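Local atomic coordinates of glycosylation Associate Protein 1 (Streptococcus agalactiae serotype V, PDB entry 6OYC), a protein that probably acts, as part of the Gap123 complex, in the glycosylation and accessory Sec secretion of streptococcal surface proteins, and belongs to the GT-B clan. Residues 31-34 and 35-39; 39-43 and 44-48. All blocks are in the same frame, centred on the assembly; numbering follows the deposited sequence.

Overall arrangement
Contact 1 (residues 31-34 and 35-39) and contact 2 (residues 39-43 and 44-48) are the two ends of one helix, 33-43, contact 1 at its N-terminal cap and contact 2 at its C-terminal exit. Their centres lie about 11 Å apart and they share Lys39, on which contact 1 ends and contact 2 begins. The helix precedes strand 48-52 of the seven-stranded parallel sheet. All touching residues of contact 1 are buried, its centre about 10 Å from the centre of the chain, and a glycerol, probably from the crystallisation liquor, lies about 4 Å from the side chain of Asp32. Contact 2, its centre about 21 Å from that of the chain, is only partly buried.

Contact 1: residues 31-34 and 35-39; sequences FDDT and INQMK
Asp32 and Ile35 meet in a helix N-cap, a common solution to the problem of unpaired N-H groups at the start of a helix. Asp32 OD1 accepts from Ile35 N at 3.3 Å, met nearly along its C-O axis by an almost straight N-H, and takes a second, weak bond from Thr34 N. With CG between the backbone N and the carbonyl carbon (chi1 73°), the carboxylate is turned to the N-H groups that open the helix; Trp8 NE1 makes a weak hydrogen bond to OD2.

The helix proper then takes over, with Asn36 N to Asp32 O at 3.1 Å, and Gln37 N and Met38 N bonding in turn to Asp33 O and Thr34 O. Just before the cap, Phe31 holds CG anti to its N (chi1 178°), which brings the ring obliquely against the first turn: its CD1 approaches Ile35 CG2 at 3.7 Å, while CZ comes equally close to Asn36 CB. The ring and the Asn36 amide are almost perpendicular (89°), and ND2 of that amide donates to Phe303 O. Farther round, the side chains of Thr34 and Met38 lie alongside each other, pointing the same way, with CG2 to CE 4.1 Å; both side chains touch Leu50 of strand 48-52.

Asp33 and Gln37, one turn apart, share a buried polar layer. Ser254 bonds to both Asp33 OD2 and Gln37 NE2, and Arg259 forms a salt bridge with Asp33 OD1, which would be expected to stabilise the negative charge. The extended Gln37 chain passes over Asp33 O, with CG at 3.2 Å from it. Two waters join it: one donates to Asp33 OD2 and Gln37 OE1, whereas the other donates to Asn36 OD1 and accepts from Gln37 NE2 at 2.6 Å.

Contact 2: residues 39-43 and 44-48; sequences KMFDY and AGKES
Residues 39-43 form the last turn of helix 33-43, and residues 44-48 leave it through a Schellman motif, a classic way of ending a helix. Ala44 N still reaches back to Met40 O at 2.9 Å. Gly45 then turns to positive phi (76°), which reverses the chain and brings Lys46 N to Phe41 O, also at 2.9 Å. Between them, Gly45 N bonds to Asp42 O from well above the carbonyl plane, 64° out of it.

The reversal lays the start of the Lys46 side chain against Phe41, whose CD2 meets Lys46 CG at 3.8 Å in an oblique approach. Phe41 is also packed edge-to-face with Phe2 and Phe4 of strand 2-5, joining the helix exit to the parallel sheet. Beyond CG the Lys46 chain is bent and leads away, its NZ making a long, weak ion pair with Glu508.

The Tyr43 ring has Lys39 O over one face, offset toward the rim, and its hydroxyl is hydrogen-bonded to Thr305. Asp42 OD1 and Ser48 OG stand 3.7 Å apart and do not bond directly. One water ties the helix end to the outgoing chain instead: it donates to Asp42 OD1 and Lys46 O and accepts at 2.7 Å from Ser48 OG, which chi1 of 58° places between the backbone N and the carbonyl carbon, turned to that water.

Contact 1: residues 31-34 and 35-39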
ATOM      1  N   PHE A  31      -1.945  -0.616  -1.792  1.00 36.61           N
ATOM      2  CA  PHE A  31      -3.015  -1.309  -2.505  1.00 34.97           C
ATOM      3  C   PHE A  31      -2.795  -2.824  -2.496  1.00 36.33           C
ATOM      4  O   PHE A  31      -1.698  -3.299  -2.796  1.00 36.63           O
ATOM      5  CB  PHE A  31      -3.078  -0.785  -3.945  1.00 31.40           C
ATOM      6  CG  PHE A  31      -4.109  -1.464  -4.790  1.00 32.13           C
ATOM      7  CD1 PHE A  31      -5.429  -1.027  -4.776  1.00 30.08           C
ATOM      8  CD2 PHE A  31      -3.776  -2.572  -5.556  1.00 28.65           C
ATOM      9  CE1 PHE A  31      -6.396  -1.670  -5.532  1.00 33.92           C
ATOM     10  CE2 PHE A  31      -4.738  -3.220  -6.319  1.00 32.13           C
ATOM     11  CZ  PHE A  31      -6.052  -2.764  -6.308  1.00 34.78           C
ATOM     12  N   ASP A  32      -3.825  -3.588  -2.135  1.00 33.36           N
ATOM     13  CA  ASP A  32      -3.646  -5.038  -2.095  1.00 33.32           C
ATOM     14  C   ASP A  32      -4.968  -5.724  -2.409  1.00 34.89           C
ATOM     15  O   ASP A  32      -5.949  -5.076  -2.788  1.00 33.71           O
ATOM     16  CB  ASP A  32      -3.063  -5.483  -0.750  1.00 30.69           C
ATOM     17  CG  ASP A  32      -4.066  -5.398   0.400  1.00 35.30           C
ATOM     18  OD1 ASP A  32      -5.225  -4.984   0.194  1.00 32.95           O
ATOM     19  OD2 ASP A  32      -3.682  -5.750   1.536  1.00 35.81           O
ATOM     20  N   ASP A  33      -4.995  -7.048  -2.200  1.00 34.96           N
ATOM     21  CA  ASP A  33      -6.154  -7.852  -2.576  1.00 31.81           C
ATOM     22  C   ASP A  33      -7.410  -7.452  -1.808  1.00 33.75           C
ATOM     23  O   ASP A  33      -8.516  -7.491  -2.365  1.00 35.95           O
ATOM     24  CB  ASP A  33      -5.835  -9.345  -2.395  1.00 32.93           C
ATOM     25  CG  ASP A  33      -5.308  -9.686  -0.990  1.00 37.45           C
ATOM     26  OD1 ASP A  33      -4.573  -8.851  -0.403  1.00 33.63           O
ATOM     27  OD2 ASP A  33      -5.628 -10.796  -0.478  1.00 34.05           O
ATOM     28  N   THR A  34      -7.279  -7.052  -0.544  1.00 34.62           N
ATOM     29  CA  THR A  34      -8.472  -6.667   0.200  1.00 30.07           C
ATOM     30  C   THR A  34      -9.113  -5.423  -0.395  1.00 35.25           C
ATOM     31  O   THR A  34     -10.340  -5.359  -0.538  1.00 38.14           O
ATOM     32  CB  THR A  34      -8.133  -6.434   1.667  1.00 34.80           C
ATOM     33  OG1 THR A  34      -7.519  -7.606   2.207  1.00 34.69           O
ATOM     34  CG2 THR A  34      -9.404  -6.092   2.469  1.00 35.22           C
ATOM     35  N   ILE A  35      -8.301  -4.414  -0.734  1.00 36.84           N
ATOM     36  CA  ILE A  35      -8.841  -3.209  -1.367  1.00 36.22           C
ATOM     37  C   ILE A  35      -9.548  -3.580  -2.660  1.00 36.12           C
ATOM     38  O   ILE A  35     -10.692  -3.183  -2.914  1.00 35.85           O
ATOM     39  CB  ILE A  35      -7.722  -2.184  -1.635  1.00 33.06           C
ATOM     40  CG1 ILE A  35      -6.952  -1.826  -0.352  1.00 31.13           C
ATOM     41  CG2 ILE A  35      -8.291  -0.976  -2.406  1.00 27.67           C
ATOM     42  CD1 ILE A  35      -7.700  -0.942   0.574  1.00 34.75           C
ATOM     43  N   ASN A  36      -8.860  -4.343  -3.501  1.00 34.18           N
ATOM     44  CA  ASN A  36      -9.420  -4.717  -4.787  1.00 36.39           C
ATOM     45  C   ASN A  36     -10.739  -5.464  -4.612  1.00 39.99           C
ATOM     46  O   ASN A  36     -11.721  -5.173  -5.307  1.00 40.86           O
ATOM     47  CB  ASN A  36      -8.392  -5.555  -5.541  1.00 35.25           C
ATOM     48  CG  ASN A  36      -8.988  -6.262  -6.715  1.00 41.90           C
ATOM     49  OD1 ASN A  36      -9.570  -7.344  -6.573  1.00 43.63           O
ATOM     50  ND2 ASN A  36      -8.880  -5.643  -7.887  1.00 37.38           N
ATOM     51  N   GLN A  37     -10.789  -6.396  -3.651  1.00 39.25           N
ATOM     52  CA  GLN A  37     -11.977  -7.227  -3.482  1.00 40.42           C
ATOM     53  C   GLN A  37     -13.118  -6.451  -2.845  1.00 40.00           C
ATOM     54  O   GLN A  37     -14.283  -6.652  -3.206  1.00 41.86           O
ATOM     55  CB  GLN A  37     -11.639  -8.471  -2.652  1.00 33.76           C
ATOM     56  CG  GLN A  37     -10.789  -9.455  -3.442  1.00 34.84           C
ATOM     57  CD  GLN A  37      -9.964 -10.383  -2.579  1.00 33.86           C
ATOM     58  OE1 GLN A  37     -10.263 -10.591  -1.399  1.00 31.48           O
ATOM     59  NE2 GLN A  37      -8.924 -10.964  -3.171  1.00 31.75           N
ATOM     60  N   MET A  38     -12.824  -5.573  -1.889  1.00 35.86           N
ATOM     61  CA  MET A  38     -13.938  -4.841  -1.295  1.00 40.41           C
ATOM     62  C   MET A  38     -14.560  -3.868  -2.282  1.00 42.83           C
ATOM     63  O   MET A  38     -15.775  -3.639  -2.238  1.00 43.31           O
ATOM     64  CB  MET A  38     -13.498  -4.084  -0.058  1.00 38.47           C
ATOM     65  CG  MET A  38     -14.674  -3.402   0.618  1.00 50.68           C
ATOM     66  SD  MET A  38     -14.419  -3.356   2.388  1.00 60.31           S
ATOM     67  CE  MET A  38     -12.641  -3.533   2.347  1.00 38.26           C
ATOM     68  N   LYS A  39     -13.746  -3.284  -3.166  1.00 40.92           N
ATOM     69  CA  LYS A  39     -14.273  -2.387  -4.184  1.00 44.49           C
ATOM     70  C   LYS A  39     -15.254  -3.115  -5.092  1.00 44.68           C
ATOM     71  O   LYS A  39     -16.346  -2.612  -5.366  1.00 45.49           O
ATOM     72  CB  LYS A  39     -13.128  -1.782  -5.005  1.00 44.12           C
ATOM     73  CG  LYS A  39     -12.335  -0.672  -4.307  1.00 44.86           C
ATOM     74  CD  LYS A  39     -12.832   0.734  -4.689  1.00 47.31           C
ATOM     75  CE  LYS A  39     -14.134   1.070  -3.975  1.00 47.99           C
ATOM     76  NZ  LYS A  39     -14.429   2.524  -3.855  1.00 43.26           N
TER
HETATM   77  O   HOH W   1      -8.550 -10.445   0.755  1.00 34.92           O
HETATM   78  O   HOH W   2      -8.131  -9.529  -5.150  1.00 38.99           O

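Contact 2: residues 39-43 and 44-48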
ATOM      1  N   LYS A  39     -13.746  -3.284  -3.166  1.00 40.92           N
ATOM      2  CA  LYS A  39     -14.273  -2.387  -4.184  1.00 44.49           C
ATOM      3  C   LYS A  39     -15.254  -3.115  -5.092  1.00 44.68           C
ATOM      4  O   LYS A  39     -16.346  -2.612  -5.366  1.00 45.49           O
ATOM      5  CB  LYS A  39     -13.128  -1.782  -5.005  1.00 44.12           C
ATOM      6  CG  LYS A  39     -12.335  -0.672  -4.307  1.00 44.86           C
ATOM      7  CD  LYS A  39     -12.832   0.734  -4.689  1.00 47.31           C
ATOM      8  CE  LYS A  39     -14.134   1.070  -3.975  1.00 47.99           C
ATOM      9  NZ  LYS A  39     -14.429   2.524  -3.855  1.00 43.26           N
ATOM     10  N   MET A  40     -14.887  -4.314  -5.556  1.00 42.18           N
ATOM     11  CA  MET A  40     -15.743  -5.014  -6.505  1.00 44.99           C
ATOM     12  C   MET A  40     -16.979  -5.593  -5.834  1.00 45.26           C
ATOM     13  O   MET A  40     -18.037  -5.685  -6.470  1.00 44.85           O
ATOM     14  CB  MET A  40     -14.964  -6.107  -7.229  1.00 45.53           C
ATOM     15  CG  MET A  40     -14.360  -7.148  -6.348  1.00 44.69           C
ATOM     16  SD  MET A  40     -14.274  -8.700  -7.268  1.00 63.84           S
ATOM     17  CE  MET A  40     -12.715  -8.568  -8.102  1.00 48.16           C
ATOM     18  N   PHE A  41     -16.882  -5.975  -4.559  1.00 41.63           N
ATOM     19  CA  PHE A  41     -18.106  -6.322  -3.850  1.00 42.77           C
ATOM     20  C   PHE A  41     -19.000  -5.102  -3.695  1.00 45.03           C
ATOM     21  O   PHE A  41     -20.228  -5.230  -3.733  1.00 45.51           O
ATOM     22  CB  PHE A  41     -17.788  -6.952  -2.493  1.00 40.78           C
ATOM     23  CG  PHE A  41     -17.502  -8.418  -2.580  1.00 40.86           C
ATOM     24  CD1 PHE A  41     -16.395  -8.872  -3.269  1.00 39.14           C
ATOM     25  CD2 PHE A  41     -18.369  -9.347  -2.025  1.00 39.51           C
ATOM     26  CE1 PHE A  41     -16.140 -10.220  -3.382  1.00 42.05           C
ATOM     27  CE2 PHE A  41     -18.121 -10.705  -2.137  1.00 36.91           C
ATOM     28  CZ  PHE A  41     -17.003 -11.145  -2.804  1.00 35.76           C
ATOM     29  N   ASP A  42     -18.398  -3.916  -3.542  1.00 44.20           N
ATOM     30  CA  ASP A  42     -19.160  -2.668  -3.493  1.00 48.63           C
ATOM     31  C   ASP A  42     -19.835  -2.384  -4.830  1.00 48.48           C
ATOM     32  O   ASP A  42     -21.047  -2.141  -4.885  1.00 48.85           O
ATOM     33  CB  ASP A  42     -18.238  -1.500  -3.117  1.00 50.56           C
ATOM     34  CG  ASP A  42     -18.019  -1.380  -1.615  1.00 52.30           C
ATOM     35  OD1 ASP A  42     -18.503  -2.265  -0.878  1.00 52.88           O
ATOM     36  OD2 ASP A  42     -17.371  -0.401  -1.175  1.00 52.23           O
ATOM     37  N   TYR A  43     -19.050  -2.374  -5.913  1.00 48.74           N
ATOM     38  CA  TYR A  43     -19.596  -2.267  -7.261  1.00 50.12           C
ATOM     39  C   TYR A  43     -20.711  -3.276  -7.485  1.00 54.97           C
ATOM     40  O   TYR A  43     -21.658  -3.003  -8.236  1.00 57.14           O
ATOM     41  CB  TYR A  43     -18.498  -2.504  -8.305  1.00 47.61           C
ATOM     42  CG  TYR A  43     -17.433  -1.434  -8.385  1.00 51.75           C
ATOM     43  CD1 TYR A  43     -17.712  -0.116  -8.040  1.00 58.29           C
ATOM     44  CD2 TYR A  43     -16.148  -1.740  -8.818  1.00 49.12           C
ATOM     45  CE1 TYR A  43     -16.736   0.869  -8.122  1.00 60.62           C
ATOM     46  CE2 TYR A  43     -15.166  -0.772  -8.890  1.00 49.20           C
ATOM     47  CZ  TYR A  43     -15.467   0.531  -8.548  1.00 57.18           C
ATOM     48  OH  TYR A  43     -14.505   1.503  -8.631  1.00 59.60           O
ATOM     49  N   ALA A  44     -20.606  -4.452  -6.859  1.00 47.34           N
ATOM     50  CA  ALA A  44     -21.583  -5.511  -7.030  1.00 46.52           C
ATOM     51  C   ALA A  44     -22.759  -5.362  -6.086  1.00 47.41           C
ATOM     52  O   ALA A  44     -23.674  -6.188  -6.130  1.00 45.23           O
ATOM     53  CB  ALA A  44     -20.930  -6.881  -6.827  1.00 45.42           C
ATOM     54  N   GLY A  45     -22.749  -4.344  -5.227  1.00 46.29           N
ATOM     55  CA  GLY A  45     -23.868  -4.120  -4.332  1.00 45.28           C
ATOM     56  C   GLY A  45     -23.963  -5.045  -3.139  1.00 45.74           C
ATOM     57  O   GLY A  45     -25.015  -5.082  -2.496  1.00 50.84           O
ATOM     58  N   LYS A  46     -22.904  -5.776  -2.800  1.00 46.28           N
ATOM     59  CA  LYS A  46     -22.945  -6.648  -1.632  1.00 45.91           C
ATOM     60  C   LYS A  46     -22.763  -5.858  -0.341  1.00 45.94           C
ATOM     61  O   LYS A  46     -22.084  -4.829  -0.298  1.00 47.70           O
ATOM     62  CB  LYS A  46     -21.868  -7.729  -1.728  1.00 45.41           C
ATOM     63  CG  LYS A  46     -21.946  -8.545  -3.015  1.00 48.09           C
ATOM     64  CD  LYS A  46     -23.394  -8.885  -3.338  1.00 42.89           C
ATOM     65  CE  LYS A  46     -23.518 -10.258  -3.946  1.00 49.29           C
ATOM     66  NZ  LYS A  46     -23.802 -10.218  -5.393  1.00 49.06           N
ATOM     67  N   GLU A  47     -23.398  -6.344   0.714  1.00 45.28           N
ATOM     68  CA  GLU A  47     -23.188  -5.806   2.048  1.00 47.80           C
ATOM     69  C   GLU A  47     -21.877  -6.357   2.594  1.00 45.94           C
ATOM     70  O   GLU A  47     -21.633  -7.563   2.537  1.00 42.67           O
ATOM     71  CB  GLU A  47     -24.359  -6.189   2.956  1.00 46.96           C
ATOM     72  CG  GLU A  47     -24.925  -5.048   3.792  1.00 60.02           C
ATOM     73  CD  GLU A  47     -25.489  -3.903   2.953  1.00 67.55           C
ATOM     74  OE1 GLU A  47     -24.989  -2.764   3.097  1.00 71.42           O
ATOM     75  OE2 GLU A  47     -26.433  -4.132   2.157  1.00 72.62           O
ATOM     76  N   SER A  48     -21.013  -5.477   3.091  1.00 47.93           N
ATOM     77  CA  SER A  48     -19.732  -5.960   3.574  1.00 45.76           C
ATOM     78  C   SER A  48     -19.195  -5.037   4.653  1.00 47.46           C
ATOM     79  O   SER A  48     -19.607  -3.883   4.779  1.00 48.91           O
ATOM     80  CB  SER A  48     -18.723  -6.103   2.436  1.00 40.45           C
ATOM     81  OG  SER A  48     -18.546  -4.878   1.788  1.00 46.02           O
TER
HETATM   82  O   HOH W   3     -19.608  -4.558  -0.622  1.00 48.54           O